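Local atomic coordinates of tengpin (Thermoanaerobacter tengcongensis, PDB entry 2VH4), a protein that probably inhibits serine proteases as a member of the serpin family, and here adopts a latent-type conformation within a loop C-sheet polymer. Residues Ile103-Asn108 against Ile128-Phe133; Glu163-Leu168 against Val339-Ala344. One frame throughout, in Å; residues are numbered along the deposited sequence.

In the fold
Both contacts lie in the large sheet A of the serpin fold, about 10 Å apart between centres, and strand 95-106 is the direct neighbour of strand 164-177. The backbone bonds Tyr167 N to Trp104 O and Lys106 N to Val165 O join them, and the rings of Phe133 and Tyr167 also meet. Interaction 1 is the parallel pairing at the partly buried margin of the sheet, where aromatic rings, lysine chains and an exposed glutamate pack together. Interaction 2 is antiparallel and almost wholly buried. It joins strand 164-177 to strand 330-342, corresponding to the reactive-centre loop segment inserted in latent serpins, with apolar side chains on one face and two close aspartates on the other.

Interaction 1. Residues Ile103-Asn108 against Ile128-Phe133; sequences IWFKEN and IFKAAF
Trp104 and Phe129 lie side by side on one face of a parallel pair in serpin sheet A, the marginal strand 127-131 against its neighbour 95-106. Phe129 CD1 sits over the centre of the indole six-membered ring, 3.4 Å from Trp104 CE2, but the planes are 34° apart, an oblique pair. In both residues CG stands anti to the carbonyl carbon (chi1 -54° in Trp104), which sends the two rings the same way. The indole also touches Asp140 and Ile141 of helix 135-148, and its NE1 is bonded to Ser102 OG. Were Trp104 an alanine, Phe129 would probably lose the surface that covers one face of its ring, and the Ser102 hydroxyl its indole N-H.

The other face carries Phe105, whose ring has Lys130 CA over it, 4.0 Å from the centroid, and Ile128 CG2 at its edge. The extended Lys130 chain continues past the rim, with CD 3.6 Å from Phe105 CE1. Beyond the bridges, the Phe133 ring lies against Lys106, whose CB is over its face, 4.2 Å from the centroid, while Trp104 O approaches the ring edge 3.5 Å from Phe133 CZ. Three backbone bonds, Phe129 N to Ile103 O, Phe105 N to Phe129 O and Ala131 N to Phe105 O, hold the parallel register. A fourth, Glu107 N to Ala131 O (2.8 Å), is the most bent of the four, 148° at the hydrogen.

Interaction 2. Residues Glu163-Leu168 against Val339-Ala344; sequences EDVMYL and VDITAA
Ile341 O accepts two backbone N-H groups: Val165 N at 2.9 Å, nearly straight at 171°, and Met166 N in a weak bond at 3.5 Å. Two successive residues facing one define a classic beta bulge, and the register shifts by one residue between Asp164 and Met166. The strand bearing Ile341 lies between strands 164-177 and 314-326, the site of the inserted reactive-centre loop in latent serpins. Past the bulge the antiparallel pairing is regular, Ile341 N to Met166 O and reciprocal bonds between Leu168 and Val339.

On the apolar face Ile341 is the hub. Its CG2 meets Val165 CG2 at 3.8 Å, its CB packs on Met166 CB, and its CG1 meets Leu168 CD1 at 3.7 Å.

The opposite face is polar. With chi1 at -165° the Thr342 hydroxyl is swung away from its own N, and OG1 donates to Asp164 OD1 at 2.7 Å. Asp164 OD2 accepts from Tyr167 OH in a bond modelled as very short, its exact length therefore doubtful. The carboxylate of Asp340 runs alongside the Tyr167 ring, its OD2 3.2 Å from Tyr167 CE2, and stands perpendicular to the Asp164 carboxylate. The two acids approach to 2.9 Å between Asp164 OD2 and Asp340 OD2. Such nearness of two buried carboxylates would be costly if both were charged, so the pair is likely to carry a raised pKa and perhaps one retained proton.

Interaction 1. Residues Ile103-Asn108 against Ile128-Phe133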
loop_
_atom_site.group_PDB
_atom_site.type_symbol
_atom_site.label_atom_id
_atom_site.label_comp_id
_atom_site.label_asym_id
_atom_site.label_seq_id
_atom_site.Cartn_x
_atom_site.Cartn_y
_atom_site.Cartn_z
ATOM N N ILE A 103 9.346 11.922 8.127
ATOM C CA ILE A 103 10.262 11.296 9.076
ATOM C C ILE A 103 10.099 12.009 10.412
ATOM O O ILE A 103 10.144 13.245 10.478
ATOM C CB ILE A 103 11.748 11.415 8.623
ATOM C CG1 ILE A 103 11.935 10.955 7.164
ATOM C CG2 ILE A 103 12.681 10.684 9.597
ATOM C CD1 ILE A 103 11.793 9.463 6.931
ATOM N N TRP A 104 9.887 11.224 11.466
ATOM C CA TRP A 104 9.846 11.742 12.833
ATOM C C TRP A 104 10.964 11.066 13.611
ATOM O O TRP A 104 11.081 9.841 13.572
ATOM C CB TRP A 104 8.496 11.437 13.486
ATOM C CG TRP A 104 7.296 11.914 12.700
ATOM C CD1 TRP A 104 6.840 11.413 11.513
ATOM C CD2 TRP A 104 6.392 12.965 13.065
ATOM N NE1 TRP A 104 5.718 12.094 11.111
ATOM C CE2 TRP A 104 5.420 13.050 12.047
ATOM C CE3 TRP A 104 6.312 13.846 14.153
ATOM C CZ2 TRP A 104 4.381 13.980 12.078
ATOM C CZ3 TRP A 104 5.276 14.776 14.185
ATOM C CH2 TRP A 104 4.326 14.836 13.149
ATOM N N PHE A 105 11.799 11.847 14.295
ATOM C CA PHE A 105 12.895 11.264 15.080
ATOM C C PHE A 105 13.041 11.848 16.488
ATOM O O PHE A 105 12.651 12.988 16.746
ATOM C CB PHE A 105 14.226 11.299 14.313
ATOM C CG PHE A 105 14.781 12.675 14.109
ATOM C CD1 PHE A 105 15.649 13.236 15.044
ATOM C CD2 PHE A 105 14.460 13.407 12.973
ATOM C CE1 PHE A 105 16.177 14.508 14.852
ATOM C CE2 PHE A 105 14.983 14.681 12.776
ATOM C CZ PHE A 105 15.844 15.232 13.717
ATOM N N LYS A 106 13.601 11.044 17.389
ATOM C CA LYS A 106 13.761 11.429 18.786
ATOM C C LYS A 106 14.875 12.461 18.975
ATOM O O LYS A 106 15.984 12.304 18.462
ATOM C CB LYS A 106 14.020 10.193 19.650
ATOM C CG LYS A 106 13.642 10.363 21.108
ATOM C CD LYS A 106 13.636 9.023 21.828
ATOM C CE LYS A 106 13.137 9.160 23.256
ATOM N NZ LYS A 106 13.061 7.845 23.950
ATOM N N GLU A 107 14.557 13.520 19.712
ATOM C CA GLU A 107 15.507 14.585 20.021
ATOM C C GLU A 107 16.586 14.147 21.021
ATOM O O GLU A 107 17.625 14.788 21.126
ATOM C CB GLU A 107 14.768 15.835 20.534
ATOM C CG GLU A 107 14.000 15.640 21.856
ATOM C CD GLU A 107 12.989 16.753 22.164
ATOM O OE1 GLU A 107 12.701 17.600 21.284
ATOM O OE2 GLU A 107 12.463 16.769 23.300
ATOM N N ASN A 108 16.339 13.048 21.731
ATOM C CA ASN A 108 17.190 12.638 22.853
ATOM C C ASN A 108 18.317 11.665 22.511
ATOM O O ASN A 108 19.454 12.082 22.284
ATOM C CB ASN A 108 16.340 12.058 23.994
ATOM C CG ASN A 108 15.333 13.049 24.534
ATOM O OD1 ASN A 108 15.698 14.102 25.066
ATOM N ND2 ASN A 108 14.052 12.718 24.402
ATOM N N ILE A 128 10.215 16.692 7.716
ATOM C CA ILE A 128 11.132 16.180 8.731
ATOM C C ILE A 128 10.837 16.822 10.076
ATOM O O ILE A 128 10.867 18.051 10.215
ATOM C CB ILE A 128 12.611 16.365 8.313
ATOM C CG1 ILE A 128 12.946 15.393 7.177
ATOM C CG2 ILE A 128 13.559 16.157 9.501
ATOM C CD1 ILE A 128 14.066 15.850 6.281
ATOM N N PHE A 129 10.544 15.978 11.061
ATOM C CA PHE A 129 10.218 16.448 12.396
ATOM C C PHE A 129 11.153 15.873 13.452
ATOM O O PHE A 129 11.282 14.656 13.581
ATOM C CB PHE A 129 8.769 16.104 12.752
ATOM C CG PHE A 129 7.750 16.676 11.811
ATOM C CD1 PHE A 129 7.039 15.842 10.953
ATOM C CD2 PHE A 129 7.482 18.045 11.792
ATOM C CE1 PHE A 129 6.079 16.353 10.083
ATOM C CE2 PHE A 129 6.525 18.573 10.922
ATOM C CZ PHE A 129 5.824 17.726 10.063
ATOM N N LYS A 130 11.809 16.766 14.188
ATOM C CA LYS A 130 12.528 16.426 15.416
ATOM C C LYS A 130 11.515 16.490 16.554
ATOM O O LYS A 130 10.824 17.496 16.706
ATOM C CB LYS A 130 13.664 17.426 15.649
ATOM C CG LYS A 130 14.567 17.101 16.828
ATOM C CD LYS A 130 15.981 17.624 16.600
ATOM C CE LYS A 130 16.955 17.047 17.624
ATOM N NZ LYS A 130 18.372 17.024 17.147
ATOM N N ALA A 131 11.412 15.419 17.337
ATOM C CA ALA A 131 10.354 15.308 18.341
ATOM C C ALA A 131 10.794 14.708 19.678
ATOM O O ALA A 131 11.839 14.061 19.779
ATOM C CB ALA A 131 9.177 14.536 17.775
ATOM N N ALA A 132 9.972 14.934 20.701
ATOM C CA ALA A 132 10.226 14.432 22.048
ATOM C C ALA A 132 9.876 12.949 22.205
ATOM O O ALA A 132 10.400 12.280 23.097
ATOM C CB ALA A 132 9.456 15.261 23.066
ATOM N N PHE A 133 8.987 12.457 21.338
ATOM C CA PHE A 133 8.465 11.082 21.400
ATOM C C PHE A 133 7.729 10.816 22.714
ATOM O O PHE A 133 7.977 9.822 23.404
ATOM C CB PHE A 133 9.559 10.034 21.115
ATOM C CG PHE A 133 9.809 9.795 19.644
ATOM C CD1 PHE A 133 9.932 10.862 18.754
ATOM C CD2 PHE A 133 9.938 8.501 19.151
ATOM C CE1 PHE A 133 10.159 10.641 17.405
ATOM C CE2 PHE A 133 10.174 8.272 17.800
ATOM C CZ PHE A 133 10.283 9.348 16.925
#

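Interaction 2. Residues Glu163-Leu168 against Val339-Ala344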
loop_
_atom_site.group_PDB
_atom_site.type_symbol
_atom_site.label_atom_id
_atom_site.label_comp_id
_atom_site.label_asym_id
_atom_site.label_seq_id
_atom_site.Cartn_x
_atom_site.Cartn_y
_atom_site.Cartn_z
ATOM N N GLU A 163 11.930 3.265 23.709
ATOM C CA GLU A 163 13.136 2.924 22.951
ATOM C C GLU A 163 13.012 3.182 21.444
ATOM O O GLU A 163 13.961 2.944 20.693
ATOM C CB GLU A 163 13.565 1.474 23.211
ATOM C CG GLU A 163 13.614 1.070 24.684
ATOM C CD GLU A 163 12.345 0.361 25.152
ATOM O OE1 GLU A 163 11.305 0.434 24.451
ATOM O OE2 GLU A 163 12.395 -0.277 26.226
ATOM N N ASP A 164 11.849 3.661 21.008
ATOM C CA ASP A 164 11.658 4.093 19.620
ATOM C C ASP A 164 12.448 5.368 19.352
ATOM O O ASP A 164 12.546 6.237 20.223
ATOM C CB ASP A 164 10.179 4.331 19.324
ATOM C CG ASP A 164 9.359 3.064 19.395
ATOM O OD1 ASP A 164 9.912 1.995 19.734
ATOM O OD2 ASP A 164 8.151 3.132 19.113
ATOM N N VAL A 165 13.016 5.471 18.153
ATOM C CA VAL A 165 13.821 6.638 17.782
ATOM C C VAL A 165 13.376 7.297 16.476
ATOM O O VAL A 165 13.666 8.473 16.243
ATOM C CB VAL A 165 15.345 6.314 17.734
ATOM C CG1 VAL A 165 15.847 5.832 19.096
ATOM C CG2 VAL A 165 15.662 5.292 16.656
ATOM N N MET A 166 12.674 6.540 15.631
ATOM C CA MET A 166 12.245 7.033 14.316
ATOM C C MET A 166 10.973 6.367 13.802
ATOM O O MET A 166 10.796 5.158 13.931
ATOM C CB MET A 166 13.361 6.870 13.266
ATOM C CG MET A 166 13.067 7.593 11.943
ATOM S SD MET A 166 14.321 7.414 10.658
ATOM C CE MET A 166 15.570 8.596 11.168
ATOM N N TYR A 167 10.094 7.172 13.217
ATOM C CA TYR A 167 8.983 6.650 12.428
ATOM C C TYR A 167 9.099 7.191 11.014
ATOM O O TYR A 167 9.193 8.404 10.812
ATOM C CB TYR A 167 7.631 7.040 13.028
ATOM C CG TYR A 167 7.343 6.408 14.370
ATOM C CD1 TYR A 167 7.715 7.041 15.553
ATOM C CD2 TYR A 167 6.692 5.182 14.457
ATOM C CE1 TYR A 167 7.456 6.464 16.788
ATOM C CE2 TYR A 167 6.423 4.601 15.686
ATOM C CZ TYR A 167 6.815 5.247 16.847
ATOM O OH TYR A 167 6.547 4.681 18.067
ATOM N N LEU A 168 9.126 6.285 10.046
ATOM C CA LEU A 168 9.062 6.664 8.645
ATOM C C LEU A 168 7.634 6.384 8.199
ATOM O O LEU A 168 7.165 5.248 8.296
ATOM C CB LEU A 168 10.073 5.872 7.801
ATOM C CG LEU A 168 11.531 5.909 8.271
ATOM C CD1 LEU A 168 11.841 4.737 9.205
ATOM C CD2 LEU A 168 12.475 5.904 7.089
ATOM N N VAL A 339 6.716 2.831 9.540
ATOM C CA VAL A 339 7.823 1.932 9.840
ATOM C C VAL A 339 8.454 2.366 11.168
ATOM O O VAL A 339 8.882 3.509 11.313
ATOM C CB VAL A 339 8.867 1.945 8.692
ATOM C CG1 VAL A 339 10.058 1.041 9.000
ATOM C CG2 VAL A 339 8.203 1.550 7.371
ATOM N N ASP A 340 8.491 1.454 12.135
ATOM C CA ASP A 340 8.926 1.794 13.489
ATOM C C ASP A 340 10.340 1.306 13.811
ATOM O O ASP A 340 10.598 0.097 13.881
ATOM C CB ASP A 340 7.919 1.281 14.526
ATOM C CG ASP A 340 8.172 1.841 15.921
ATOM O OD1 ASP A 340 9.253 2.435 16.156
ATOM O OD2 ASP A 340 7.278 1.693 16.788
ATOM N N ILE A 341 11.238 2.271 14.017
ATOM C CA ILE A 341 12.641 2.017 14.338
ATOM C C ILE A 341 12.878 2.114 15.851
ATOM O O ILE A 341 12.699 3.180 16.457
ATOM C CB ILE A 341 13.583 2.994 13.569
ATOM C CG1 ILE A 341 13.362 2.898 12.051
ATOM C CG2 ILE A 341 15.040 2.755 13.927
ATOM C CD1 ILE A 341 13.668 1.536 11.411
ATOM N N THR A 342 13.289 0.999 16.451
ATOM C CA THR A 342 13.408 0.909 17.909
ATOM C C THR A 342 14.699 0.227 18.368
ATOM O O THR A 342 15.370 -0.445 17.588
ATOM C CB THR A 342 12.174 0.210 18.534
ATOM O OG1 THR A 342 12.149 0.447 19.949
ATOM C CG2 THR A 342 12.200 -1.278 18.266
ATOM N N ALA A 343 15.024 0.401 19.646
ATOM C CA ALA A 343 16.316 -0.015 20.190
ATOM C C ALA A 343 16.289 -1.382 20.868
ATOM O O ALA A 343 17.279 -2.117 20.831
ATOM C CB ALA A 343 16.837 1.036 21.156
ATOM N N ALA A 344 15.163 -1.721 21.485
ATOM C CA ALA A 344 15.111 -2.896 22.341
ATOM C C ALA A 344 13.902 -3.789 22.062
ATOM O O ALA A 344 13.038 -3.450 21.249
ATOM C CB ALA A 344 15.147 -2.471 23.809
#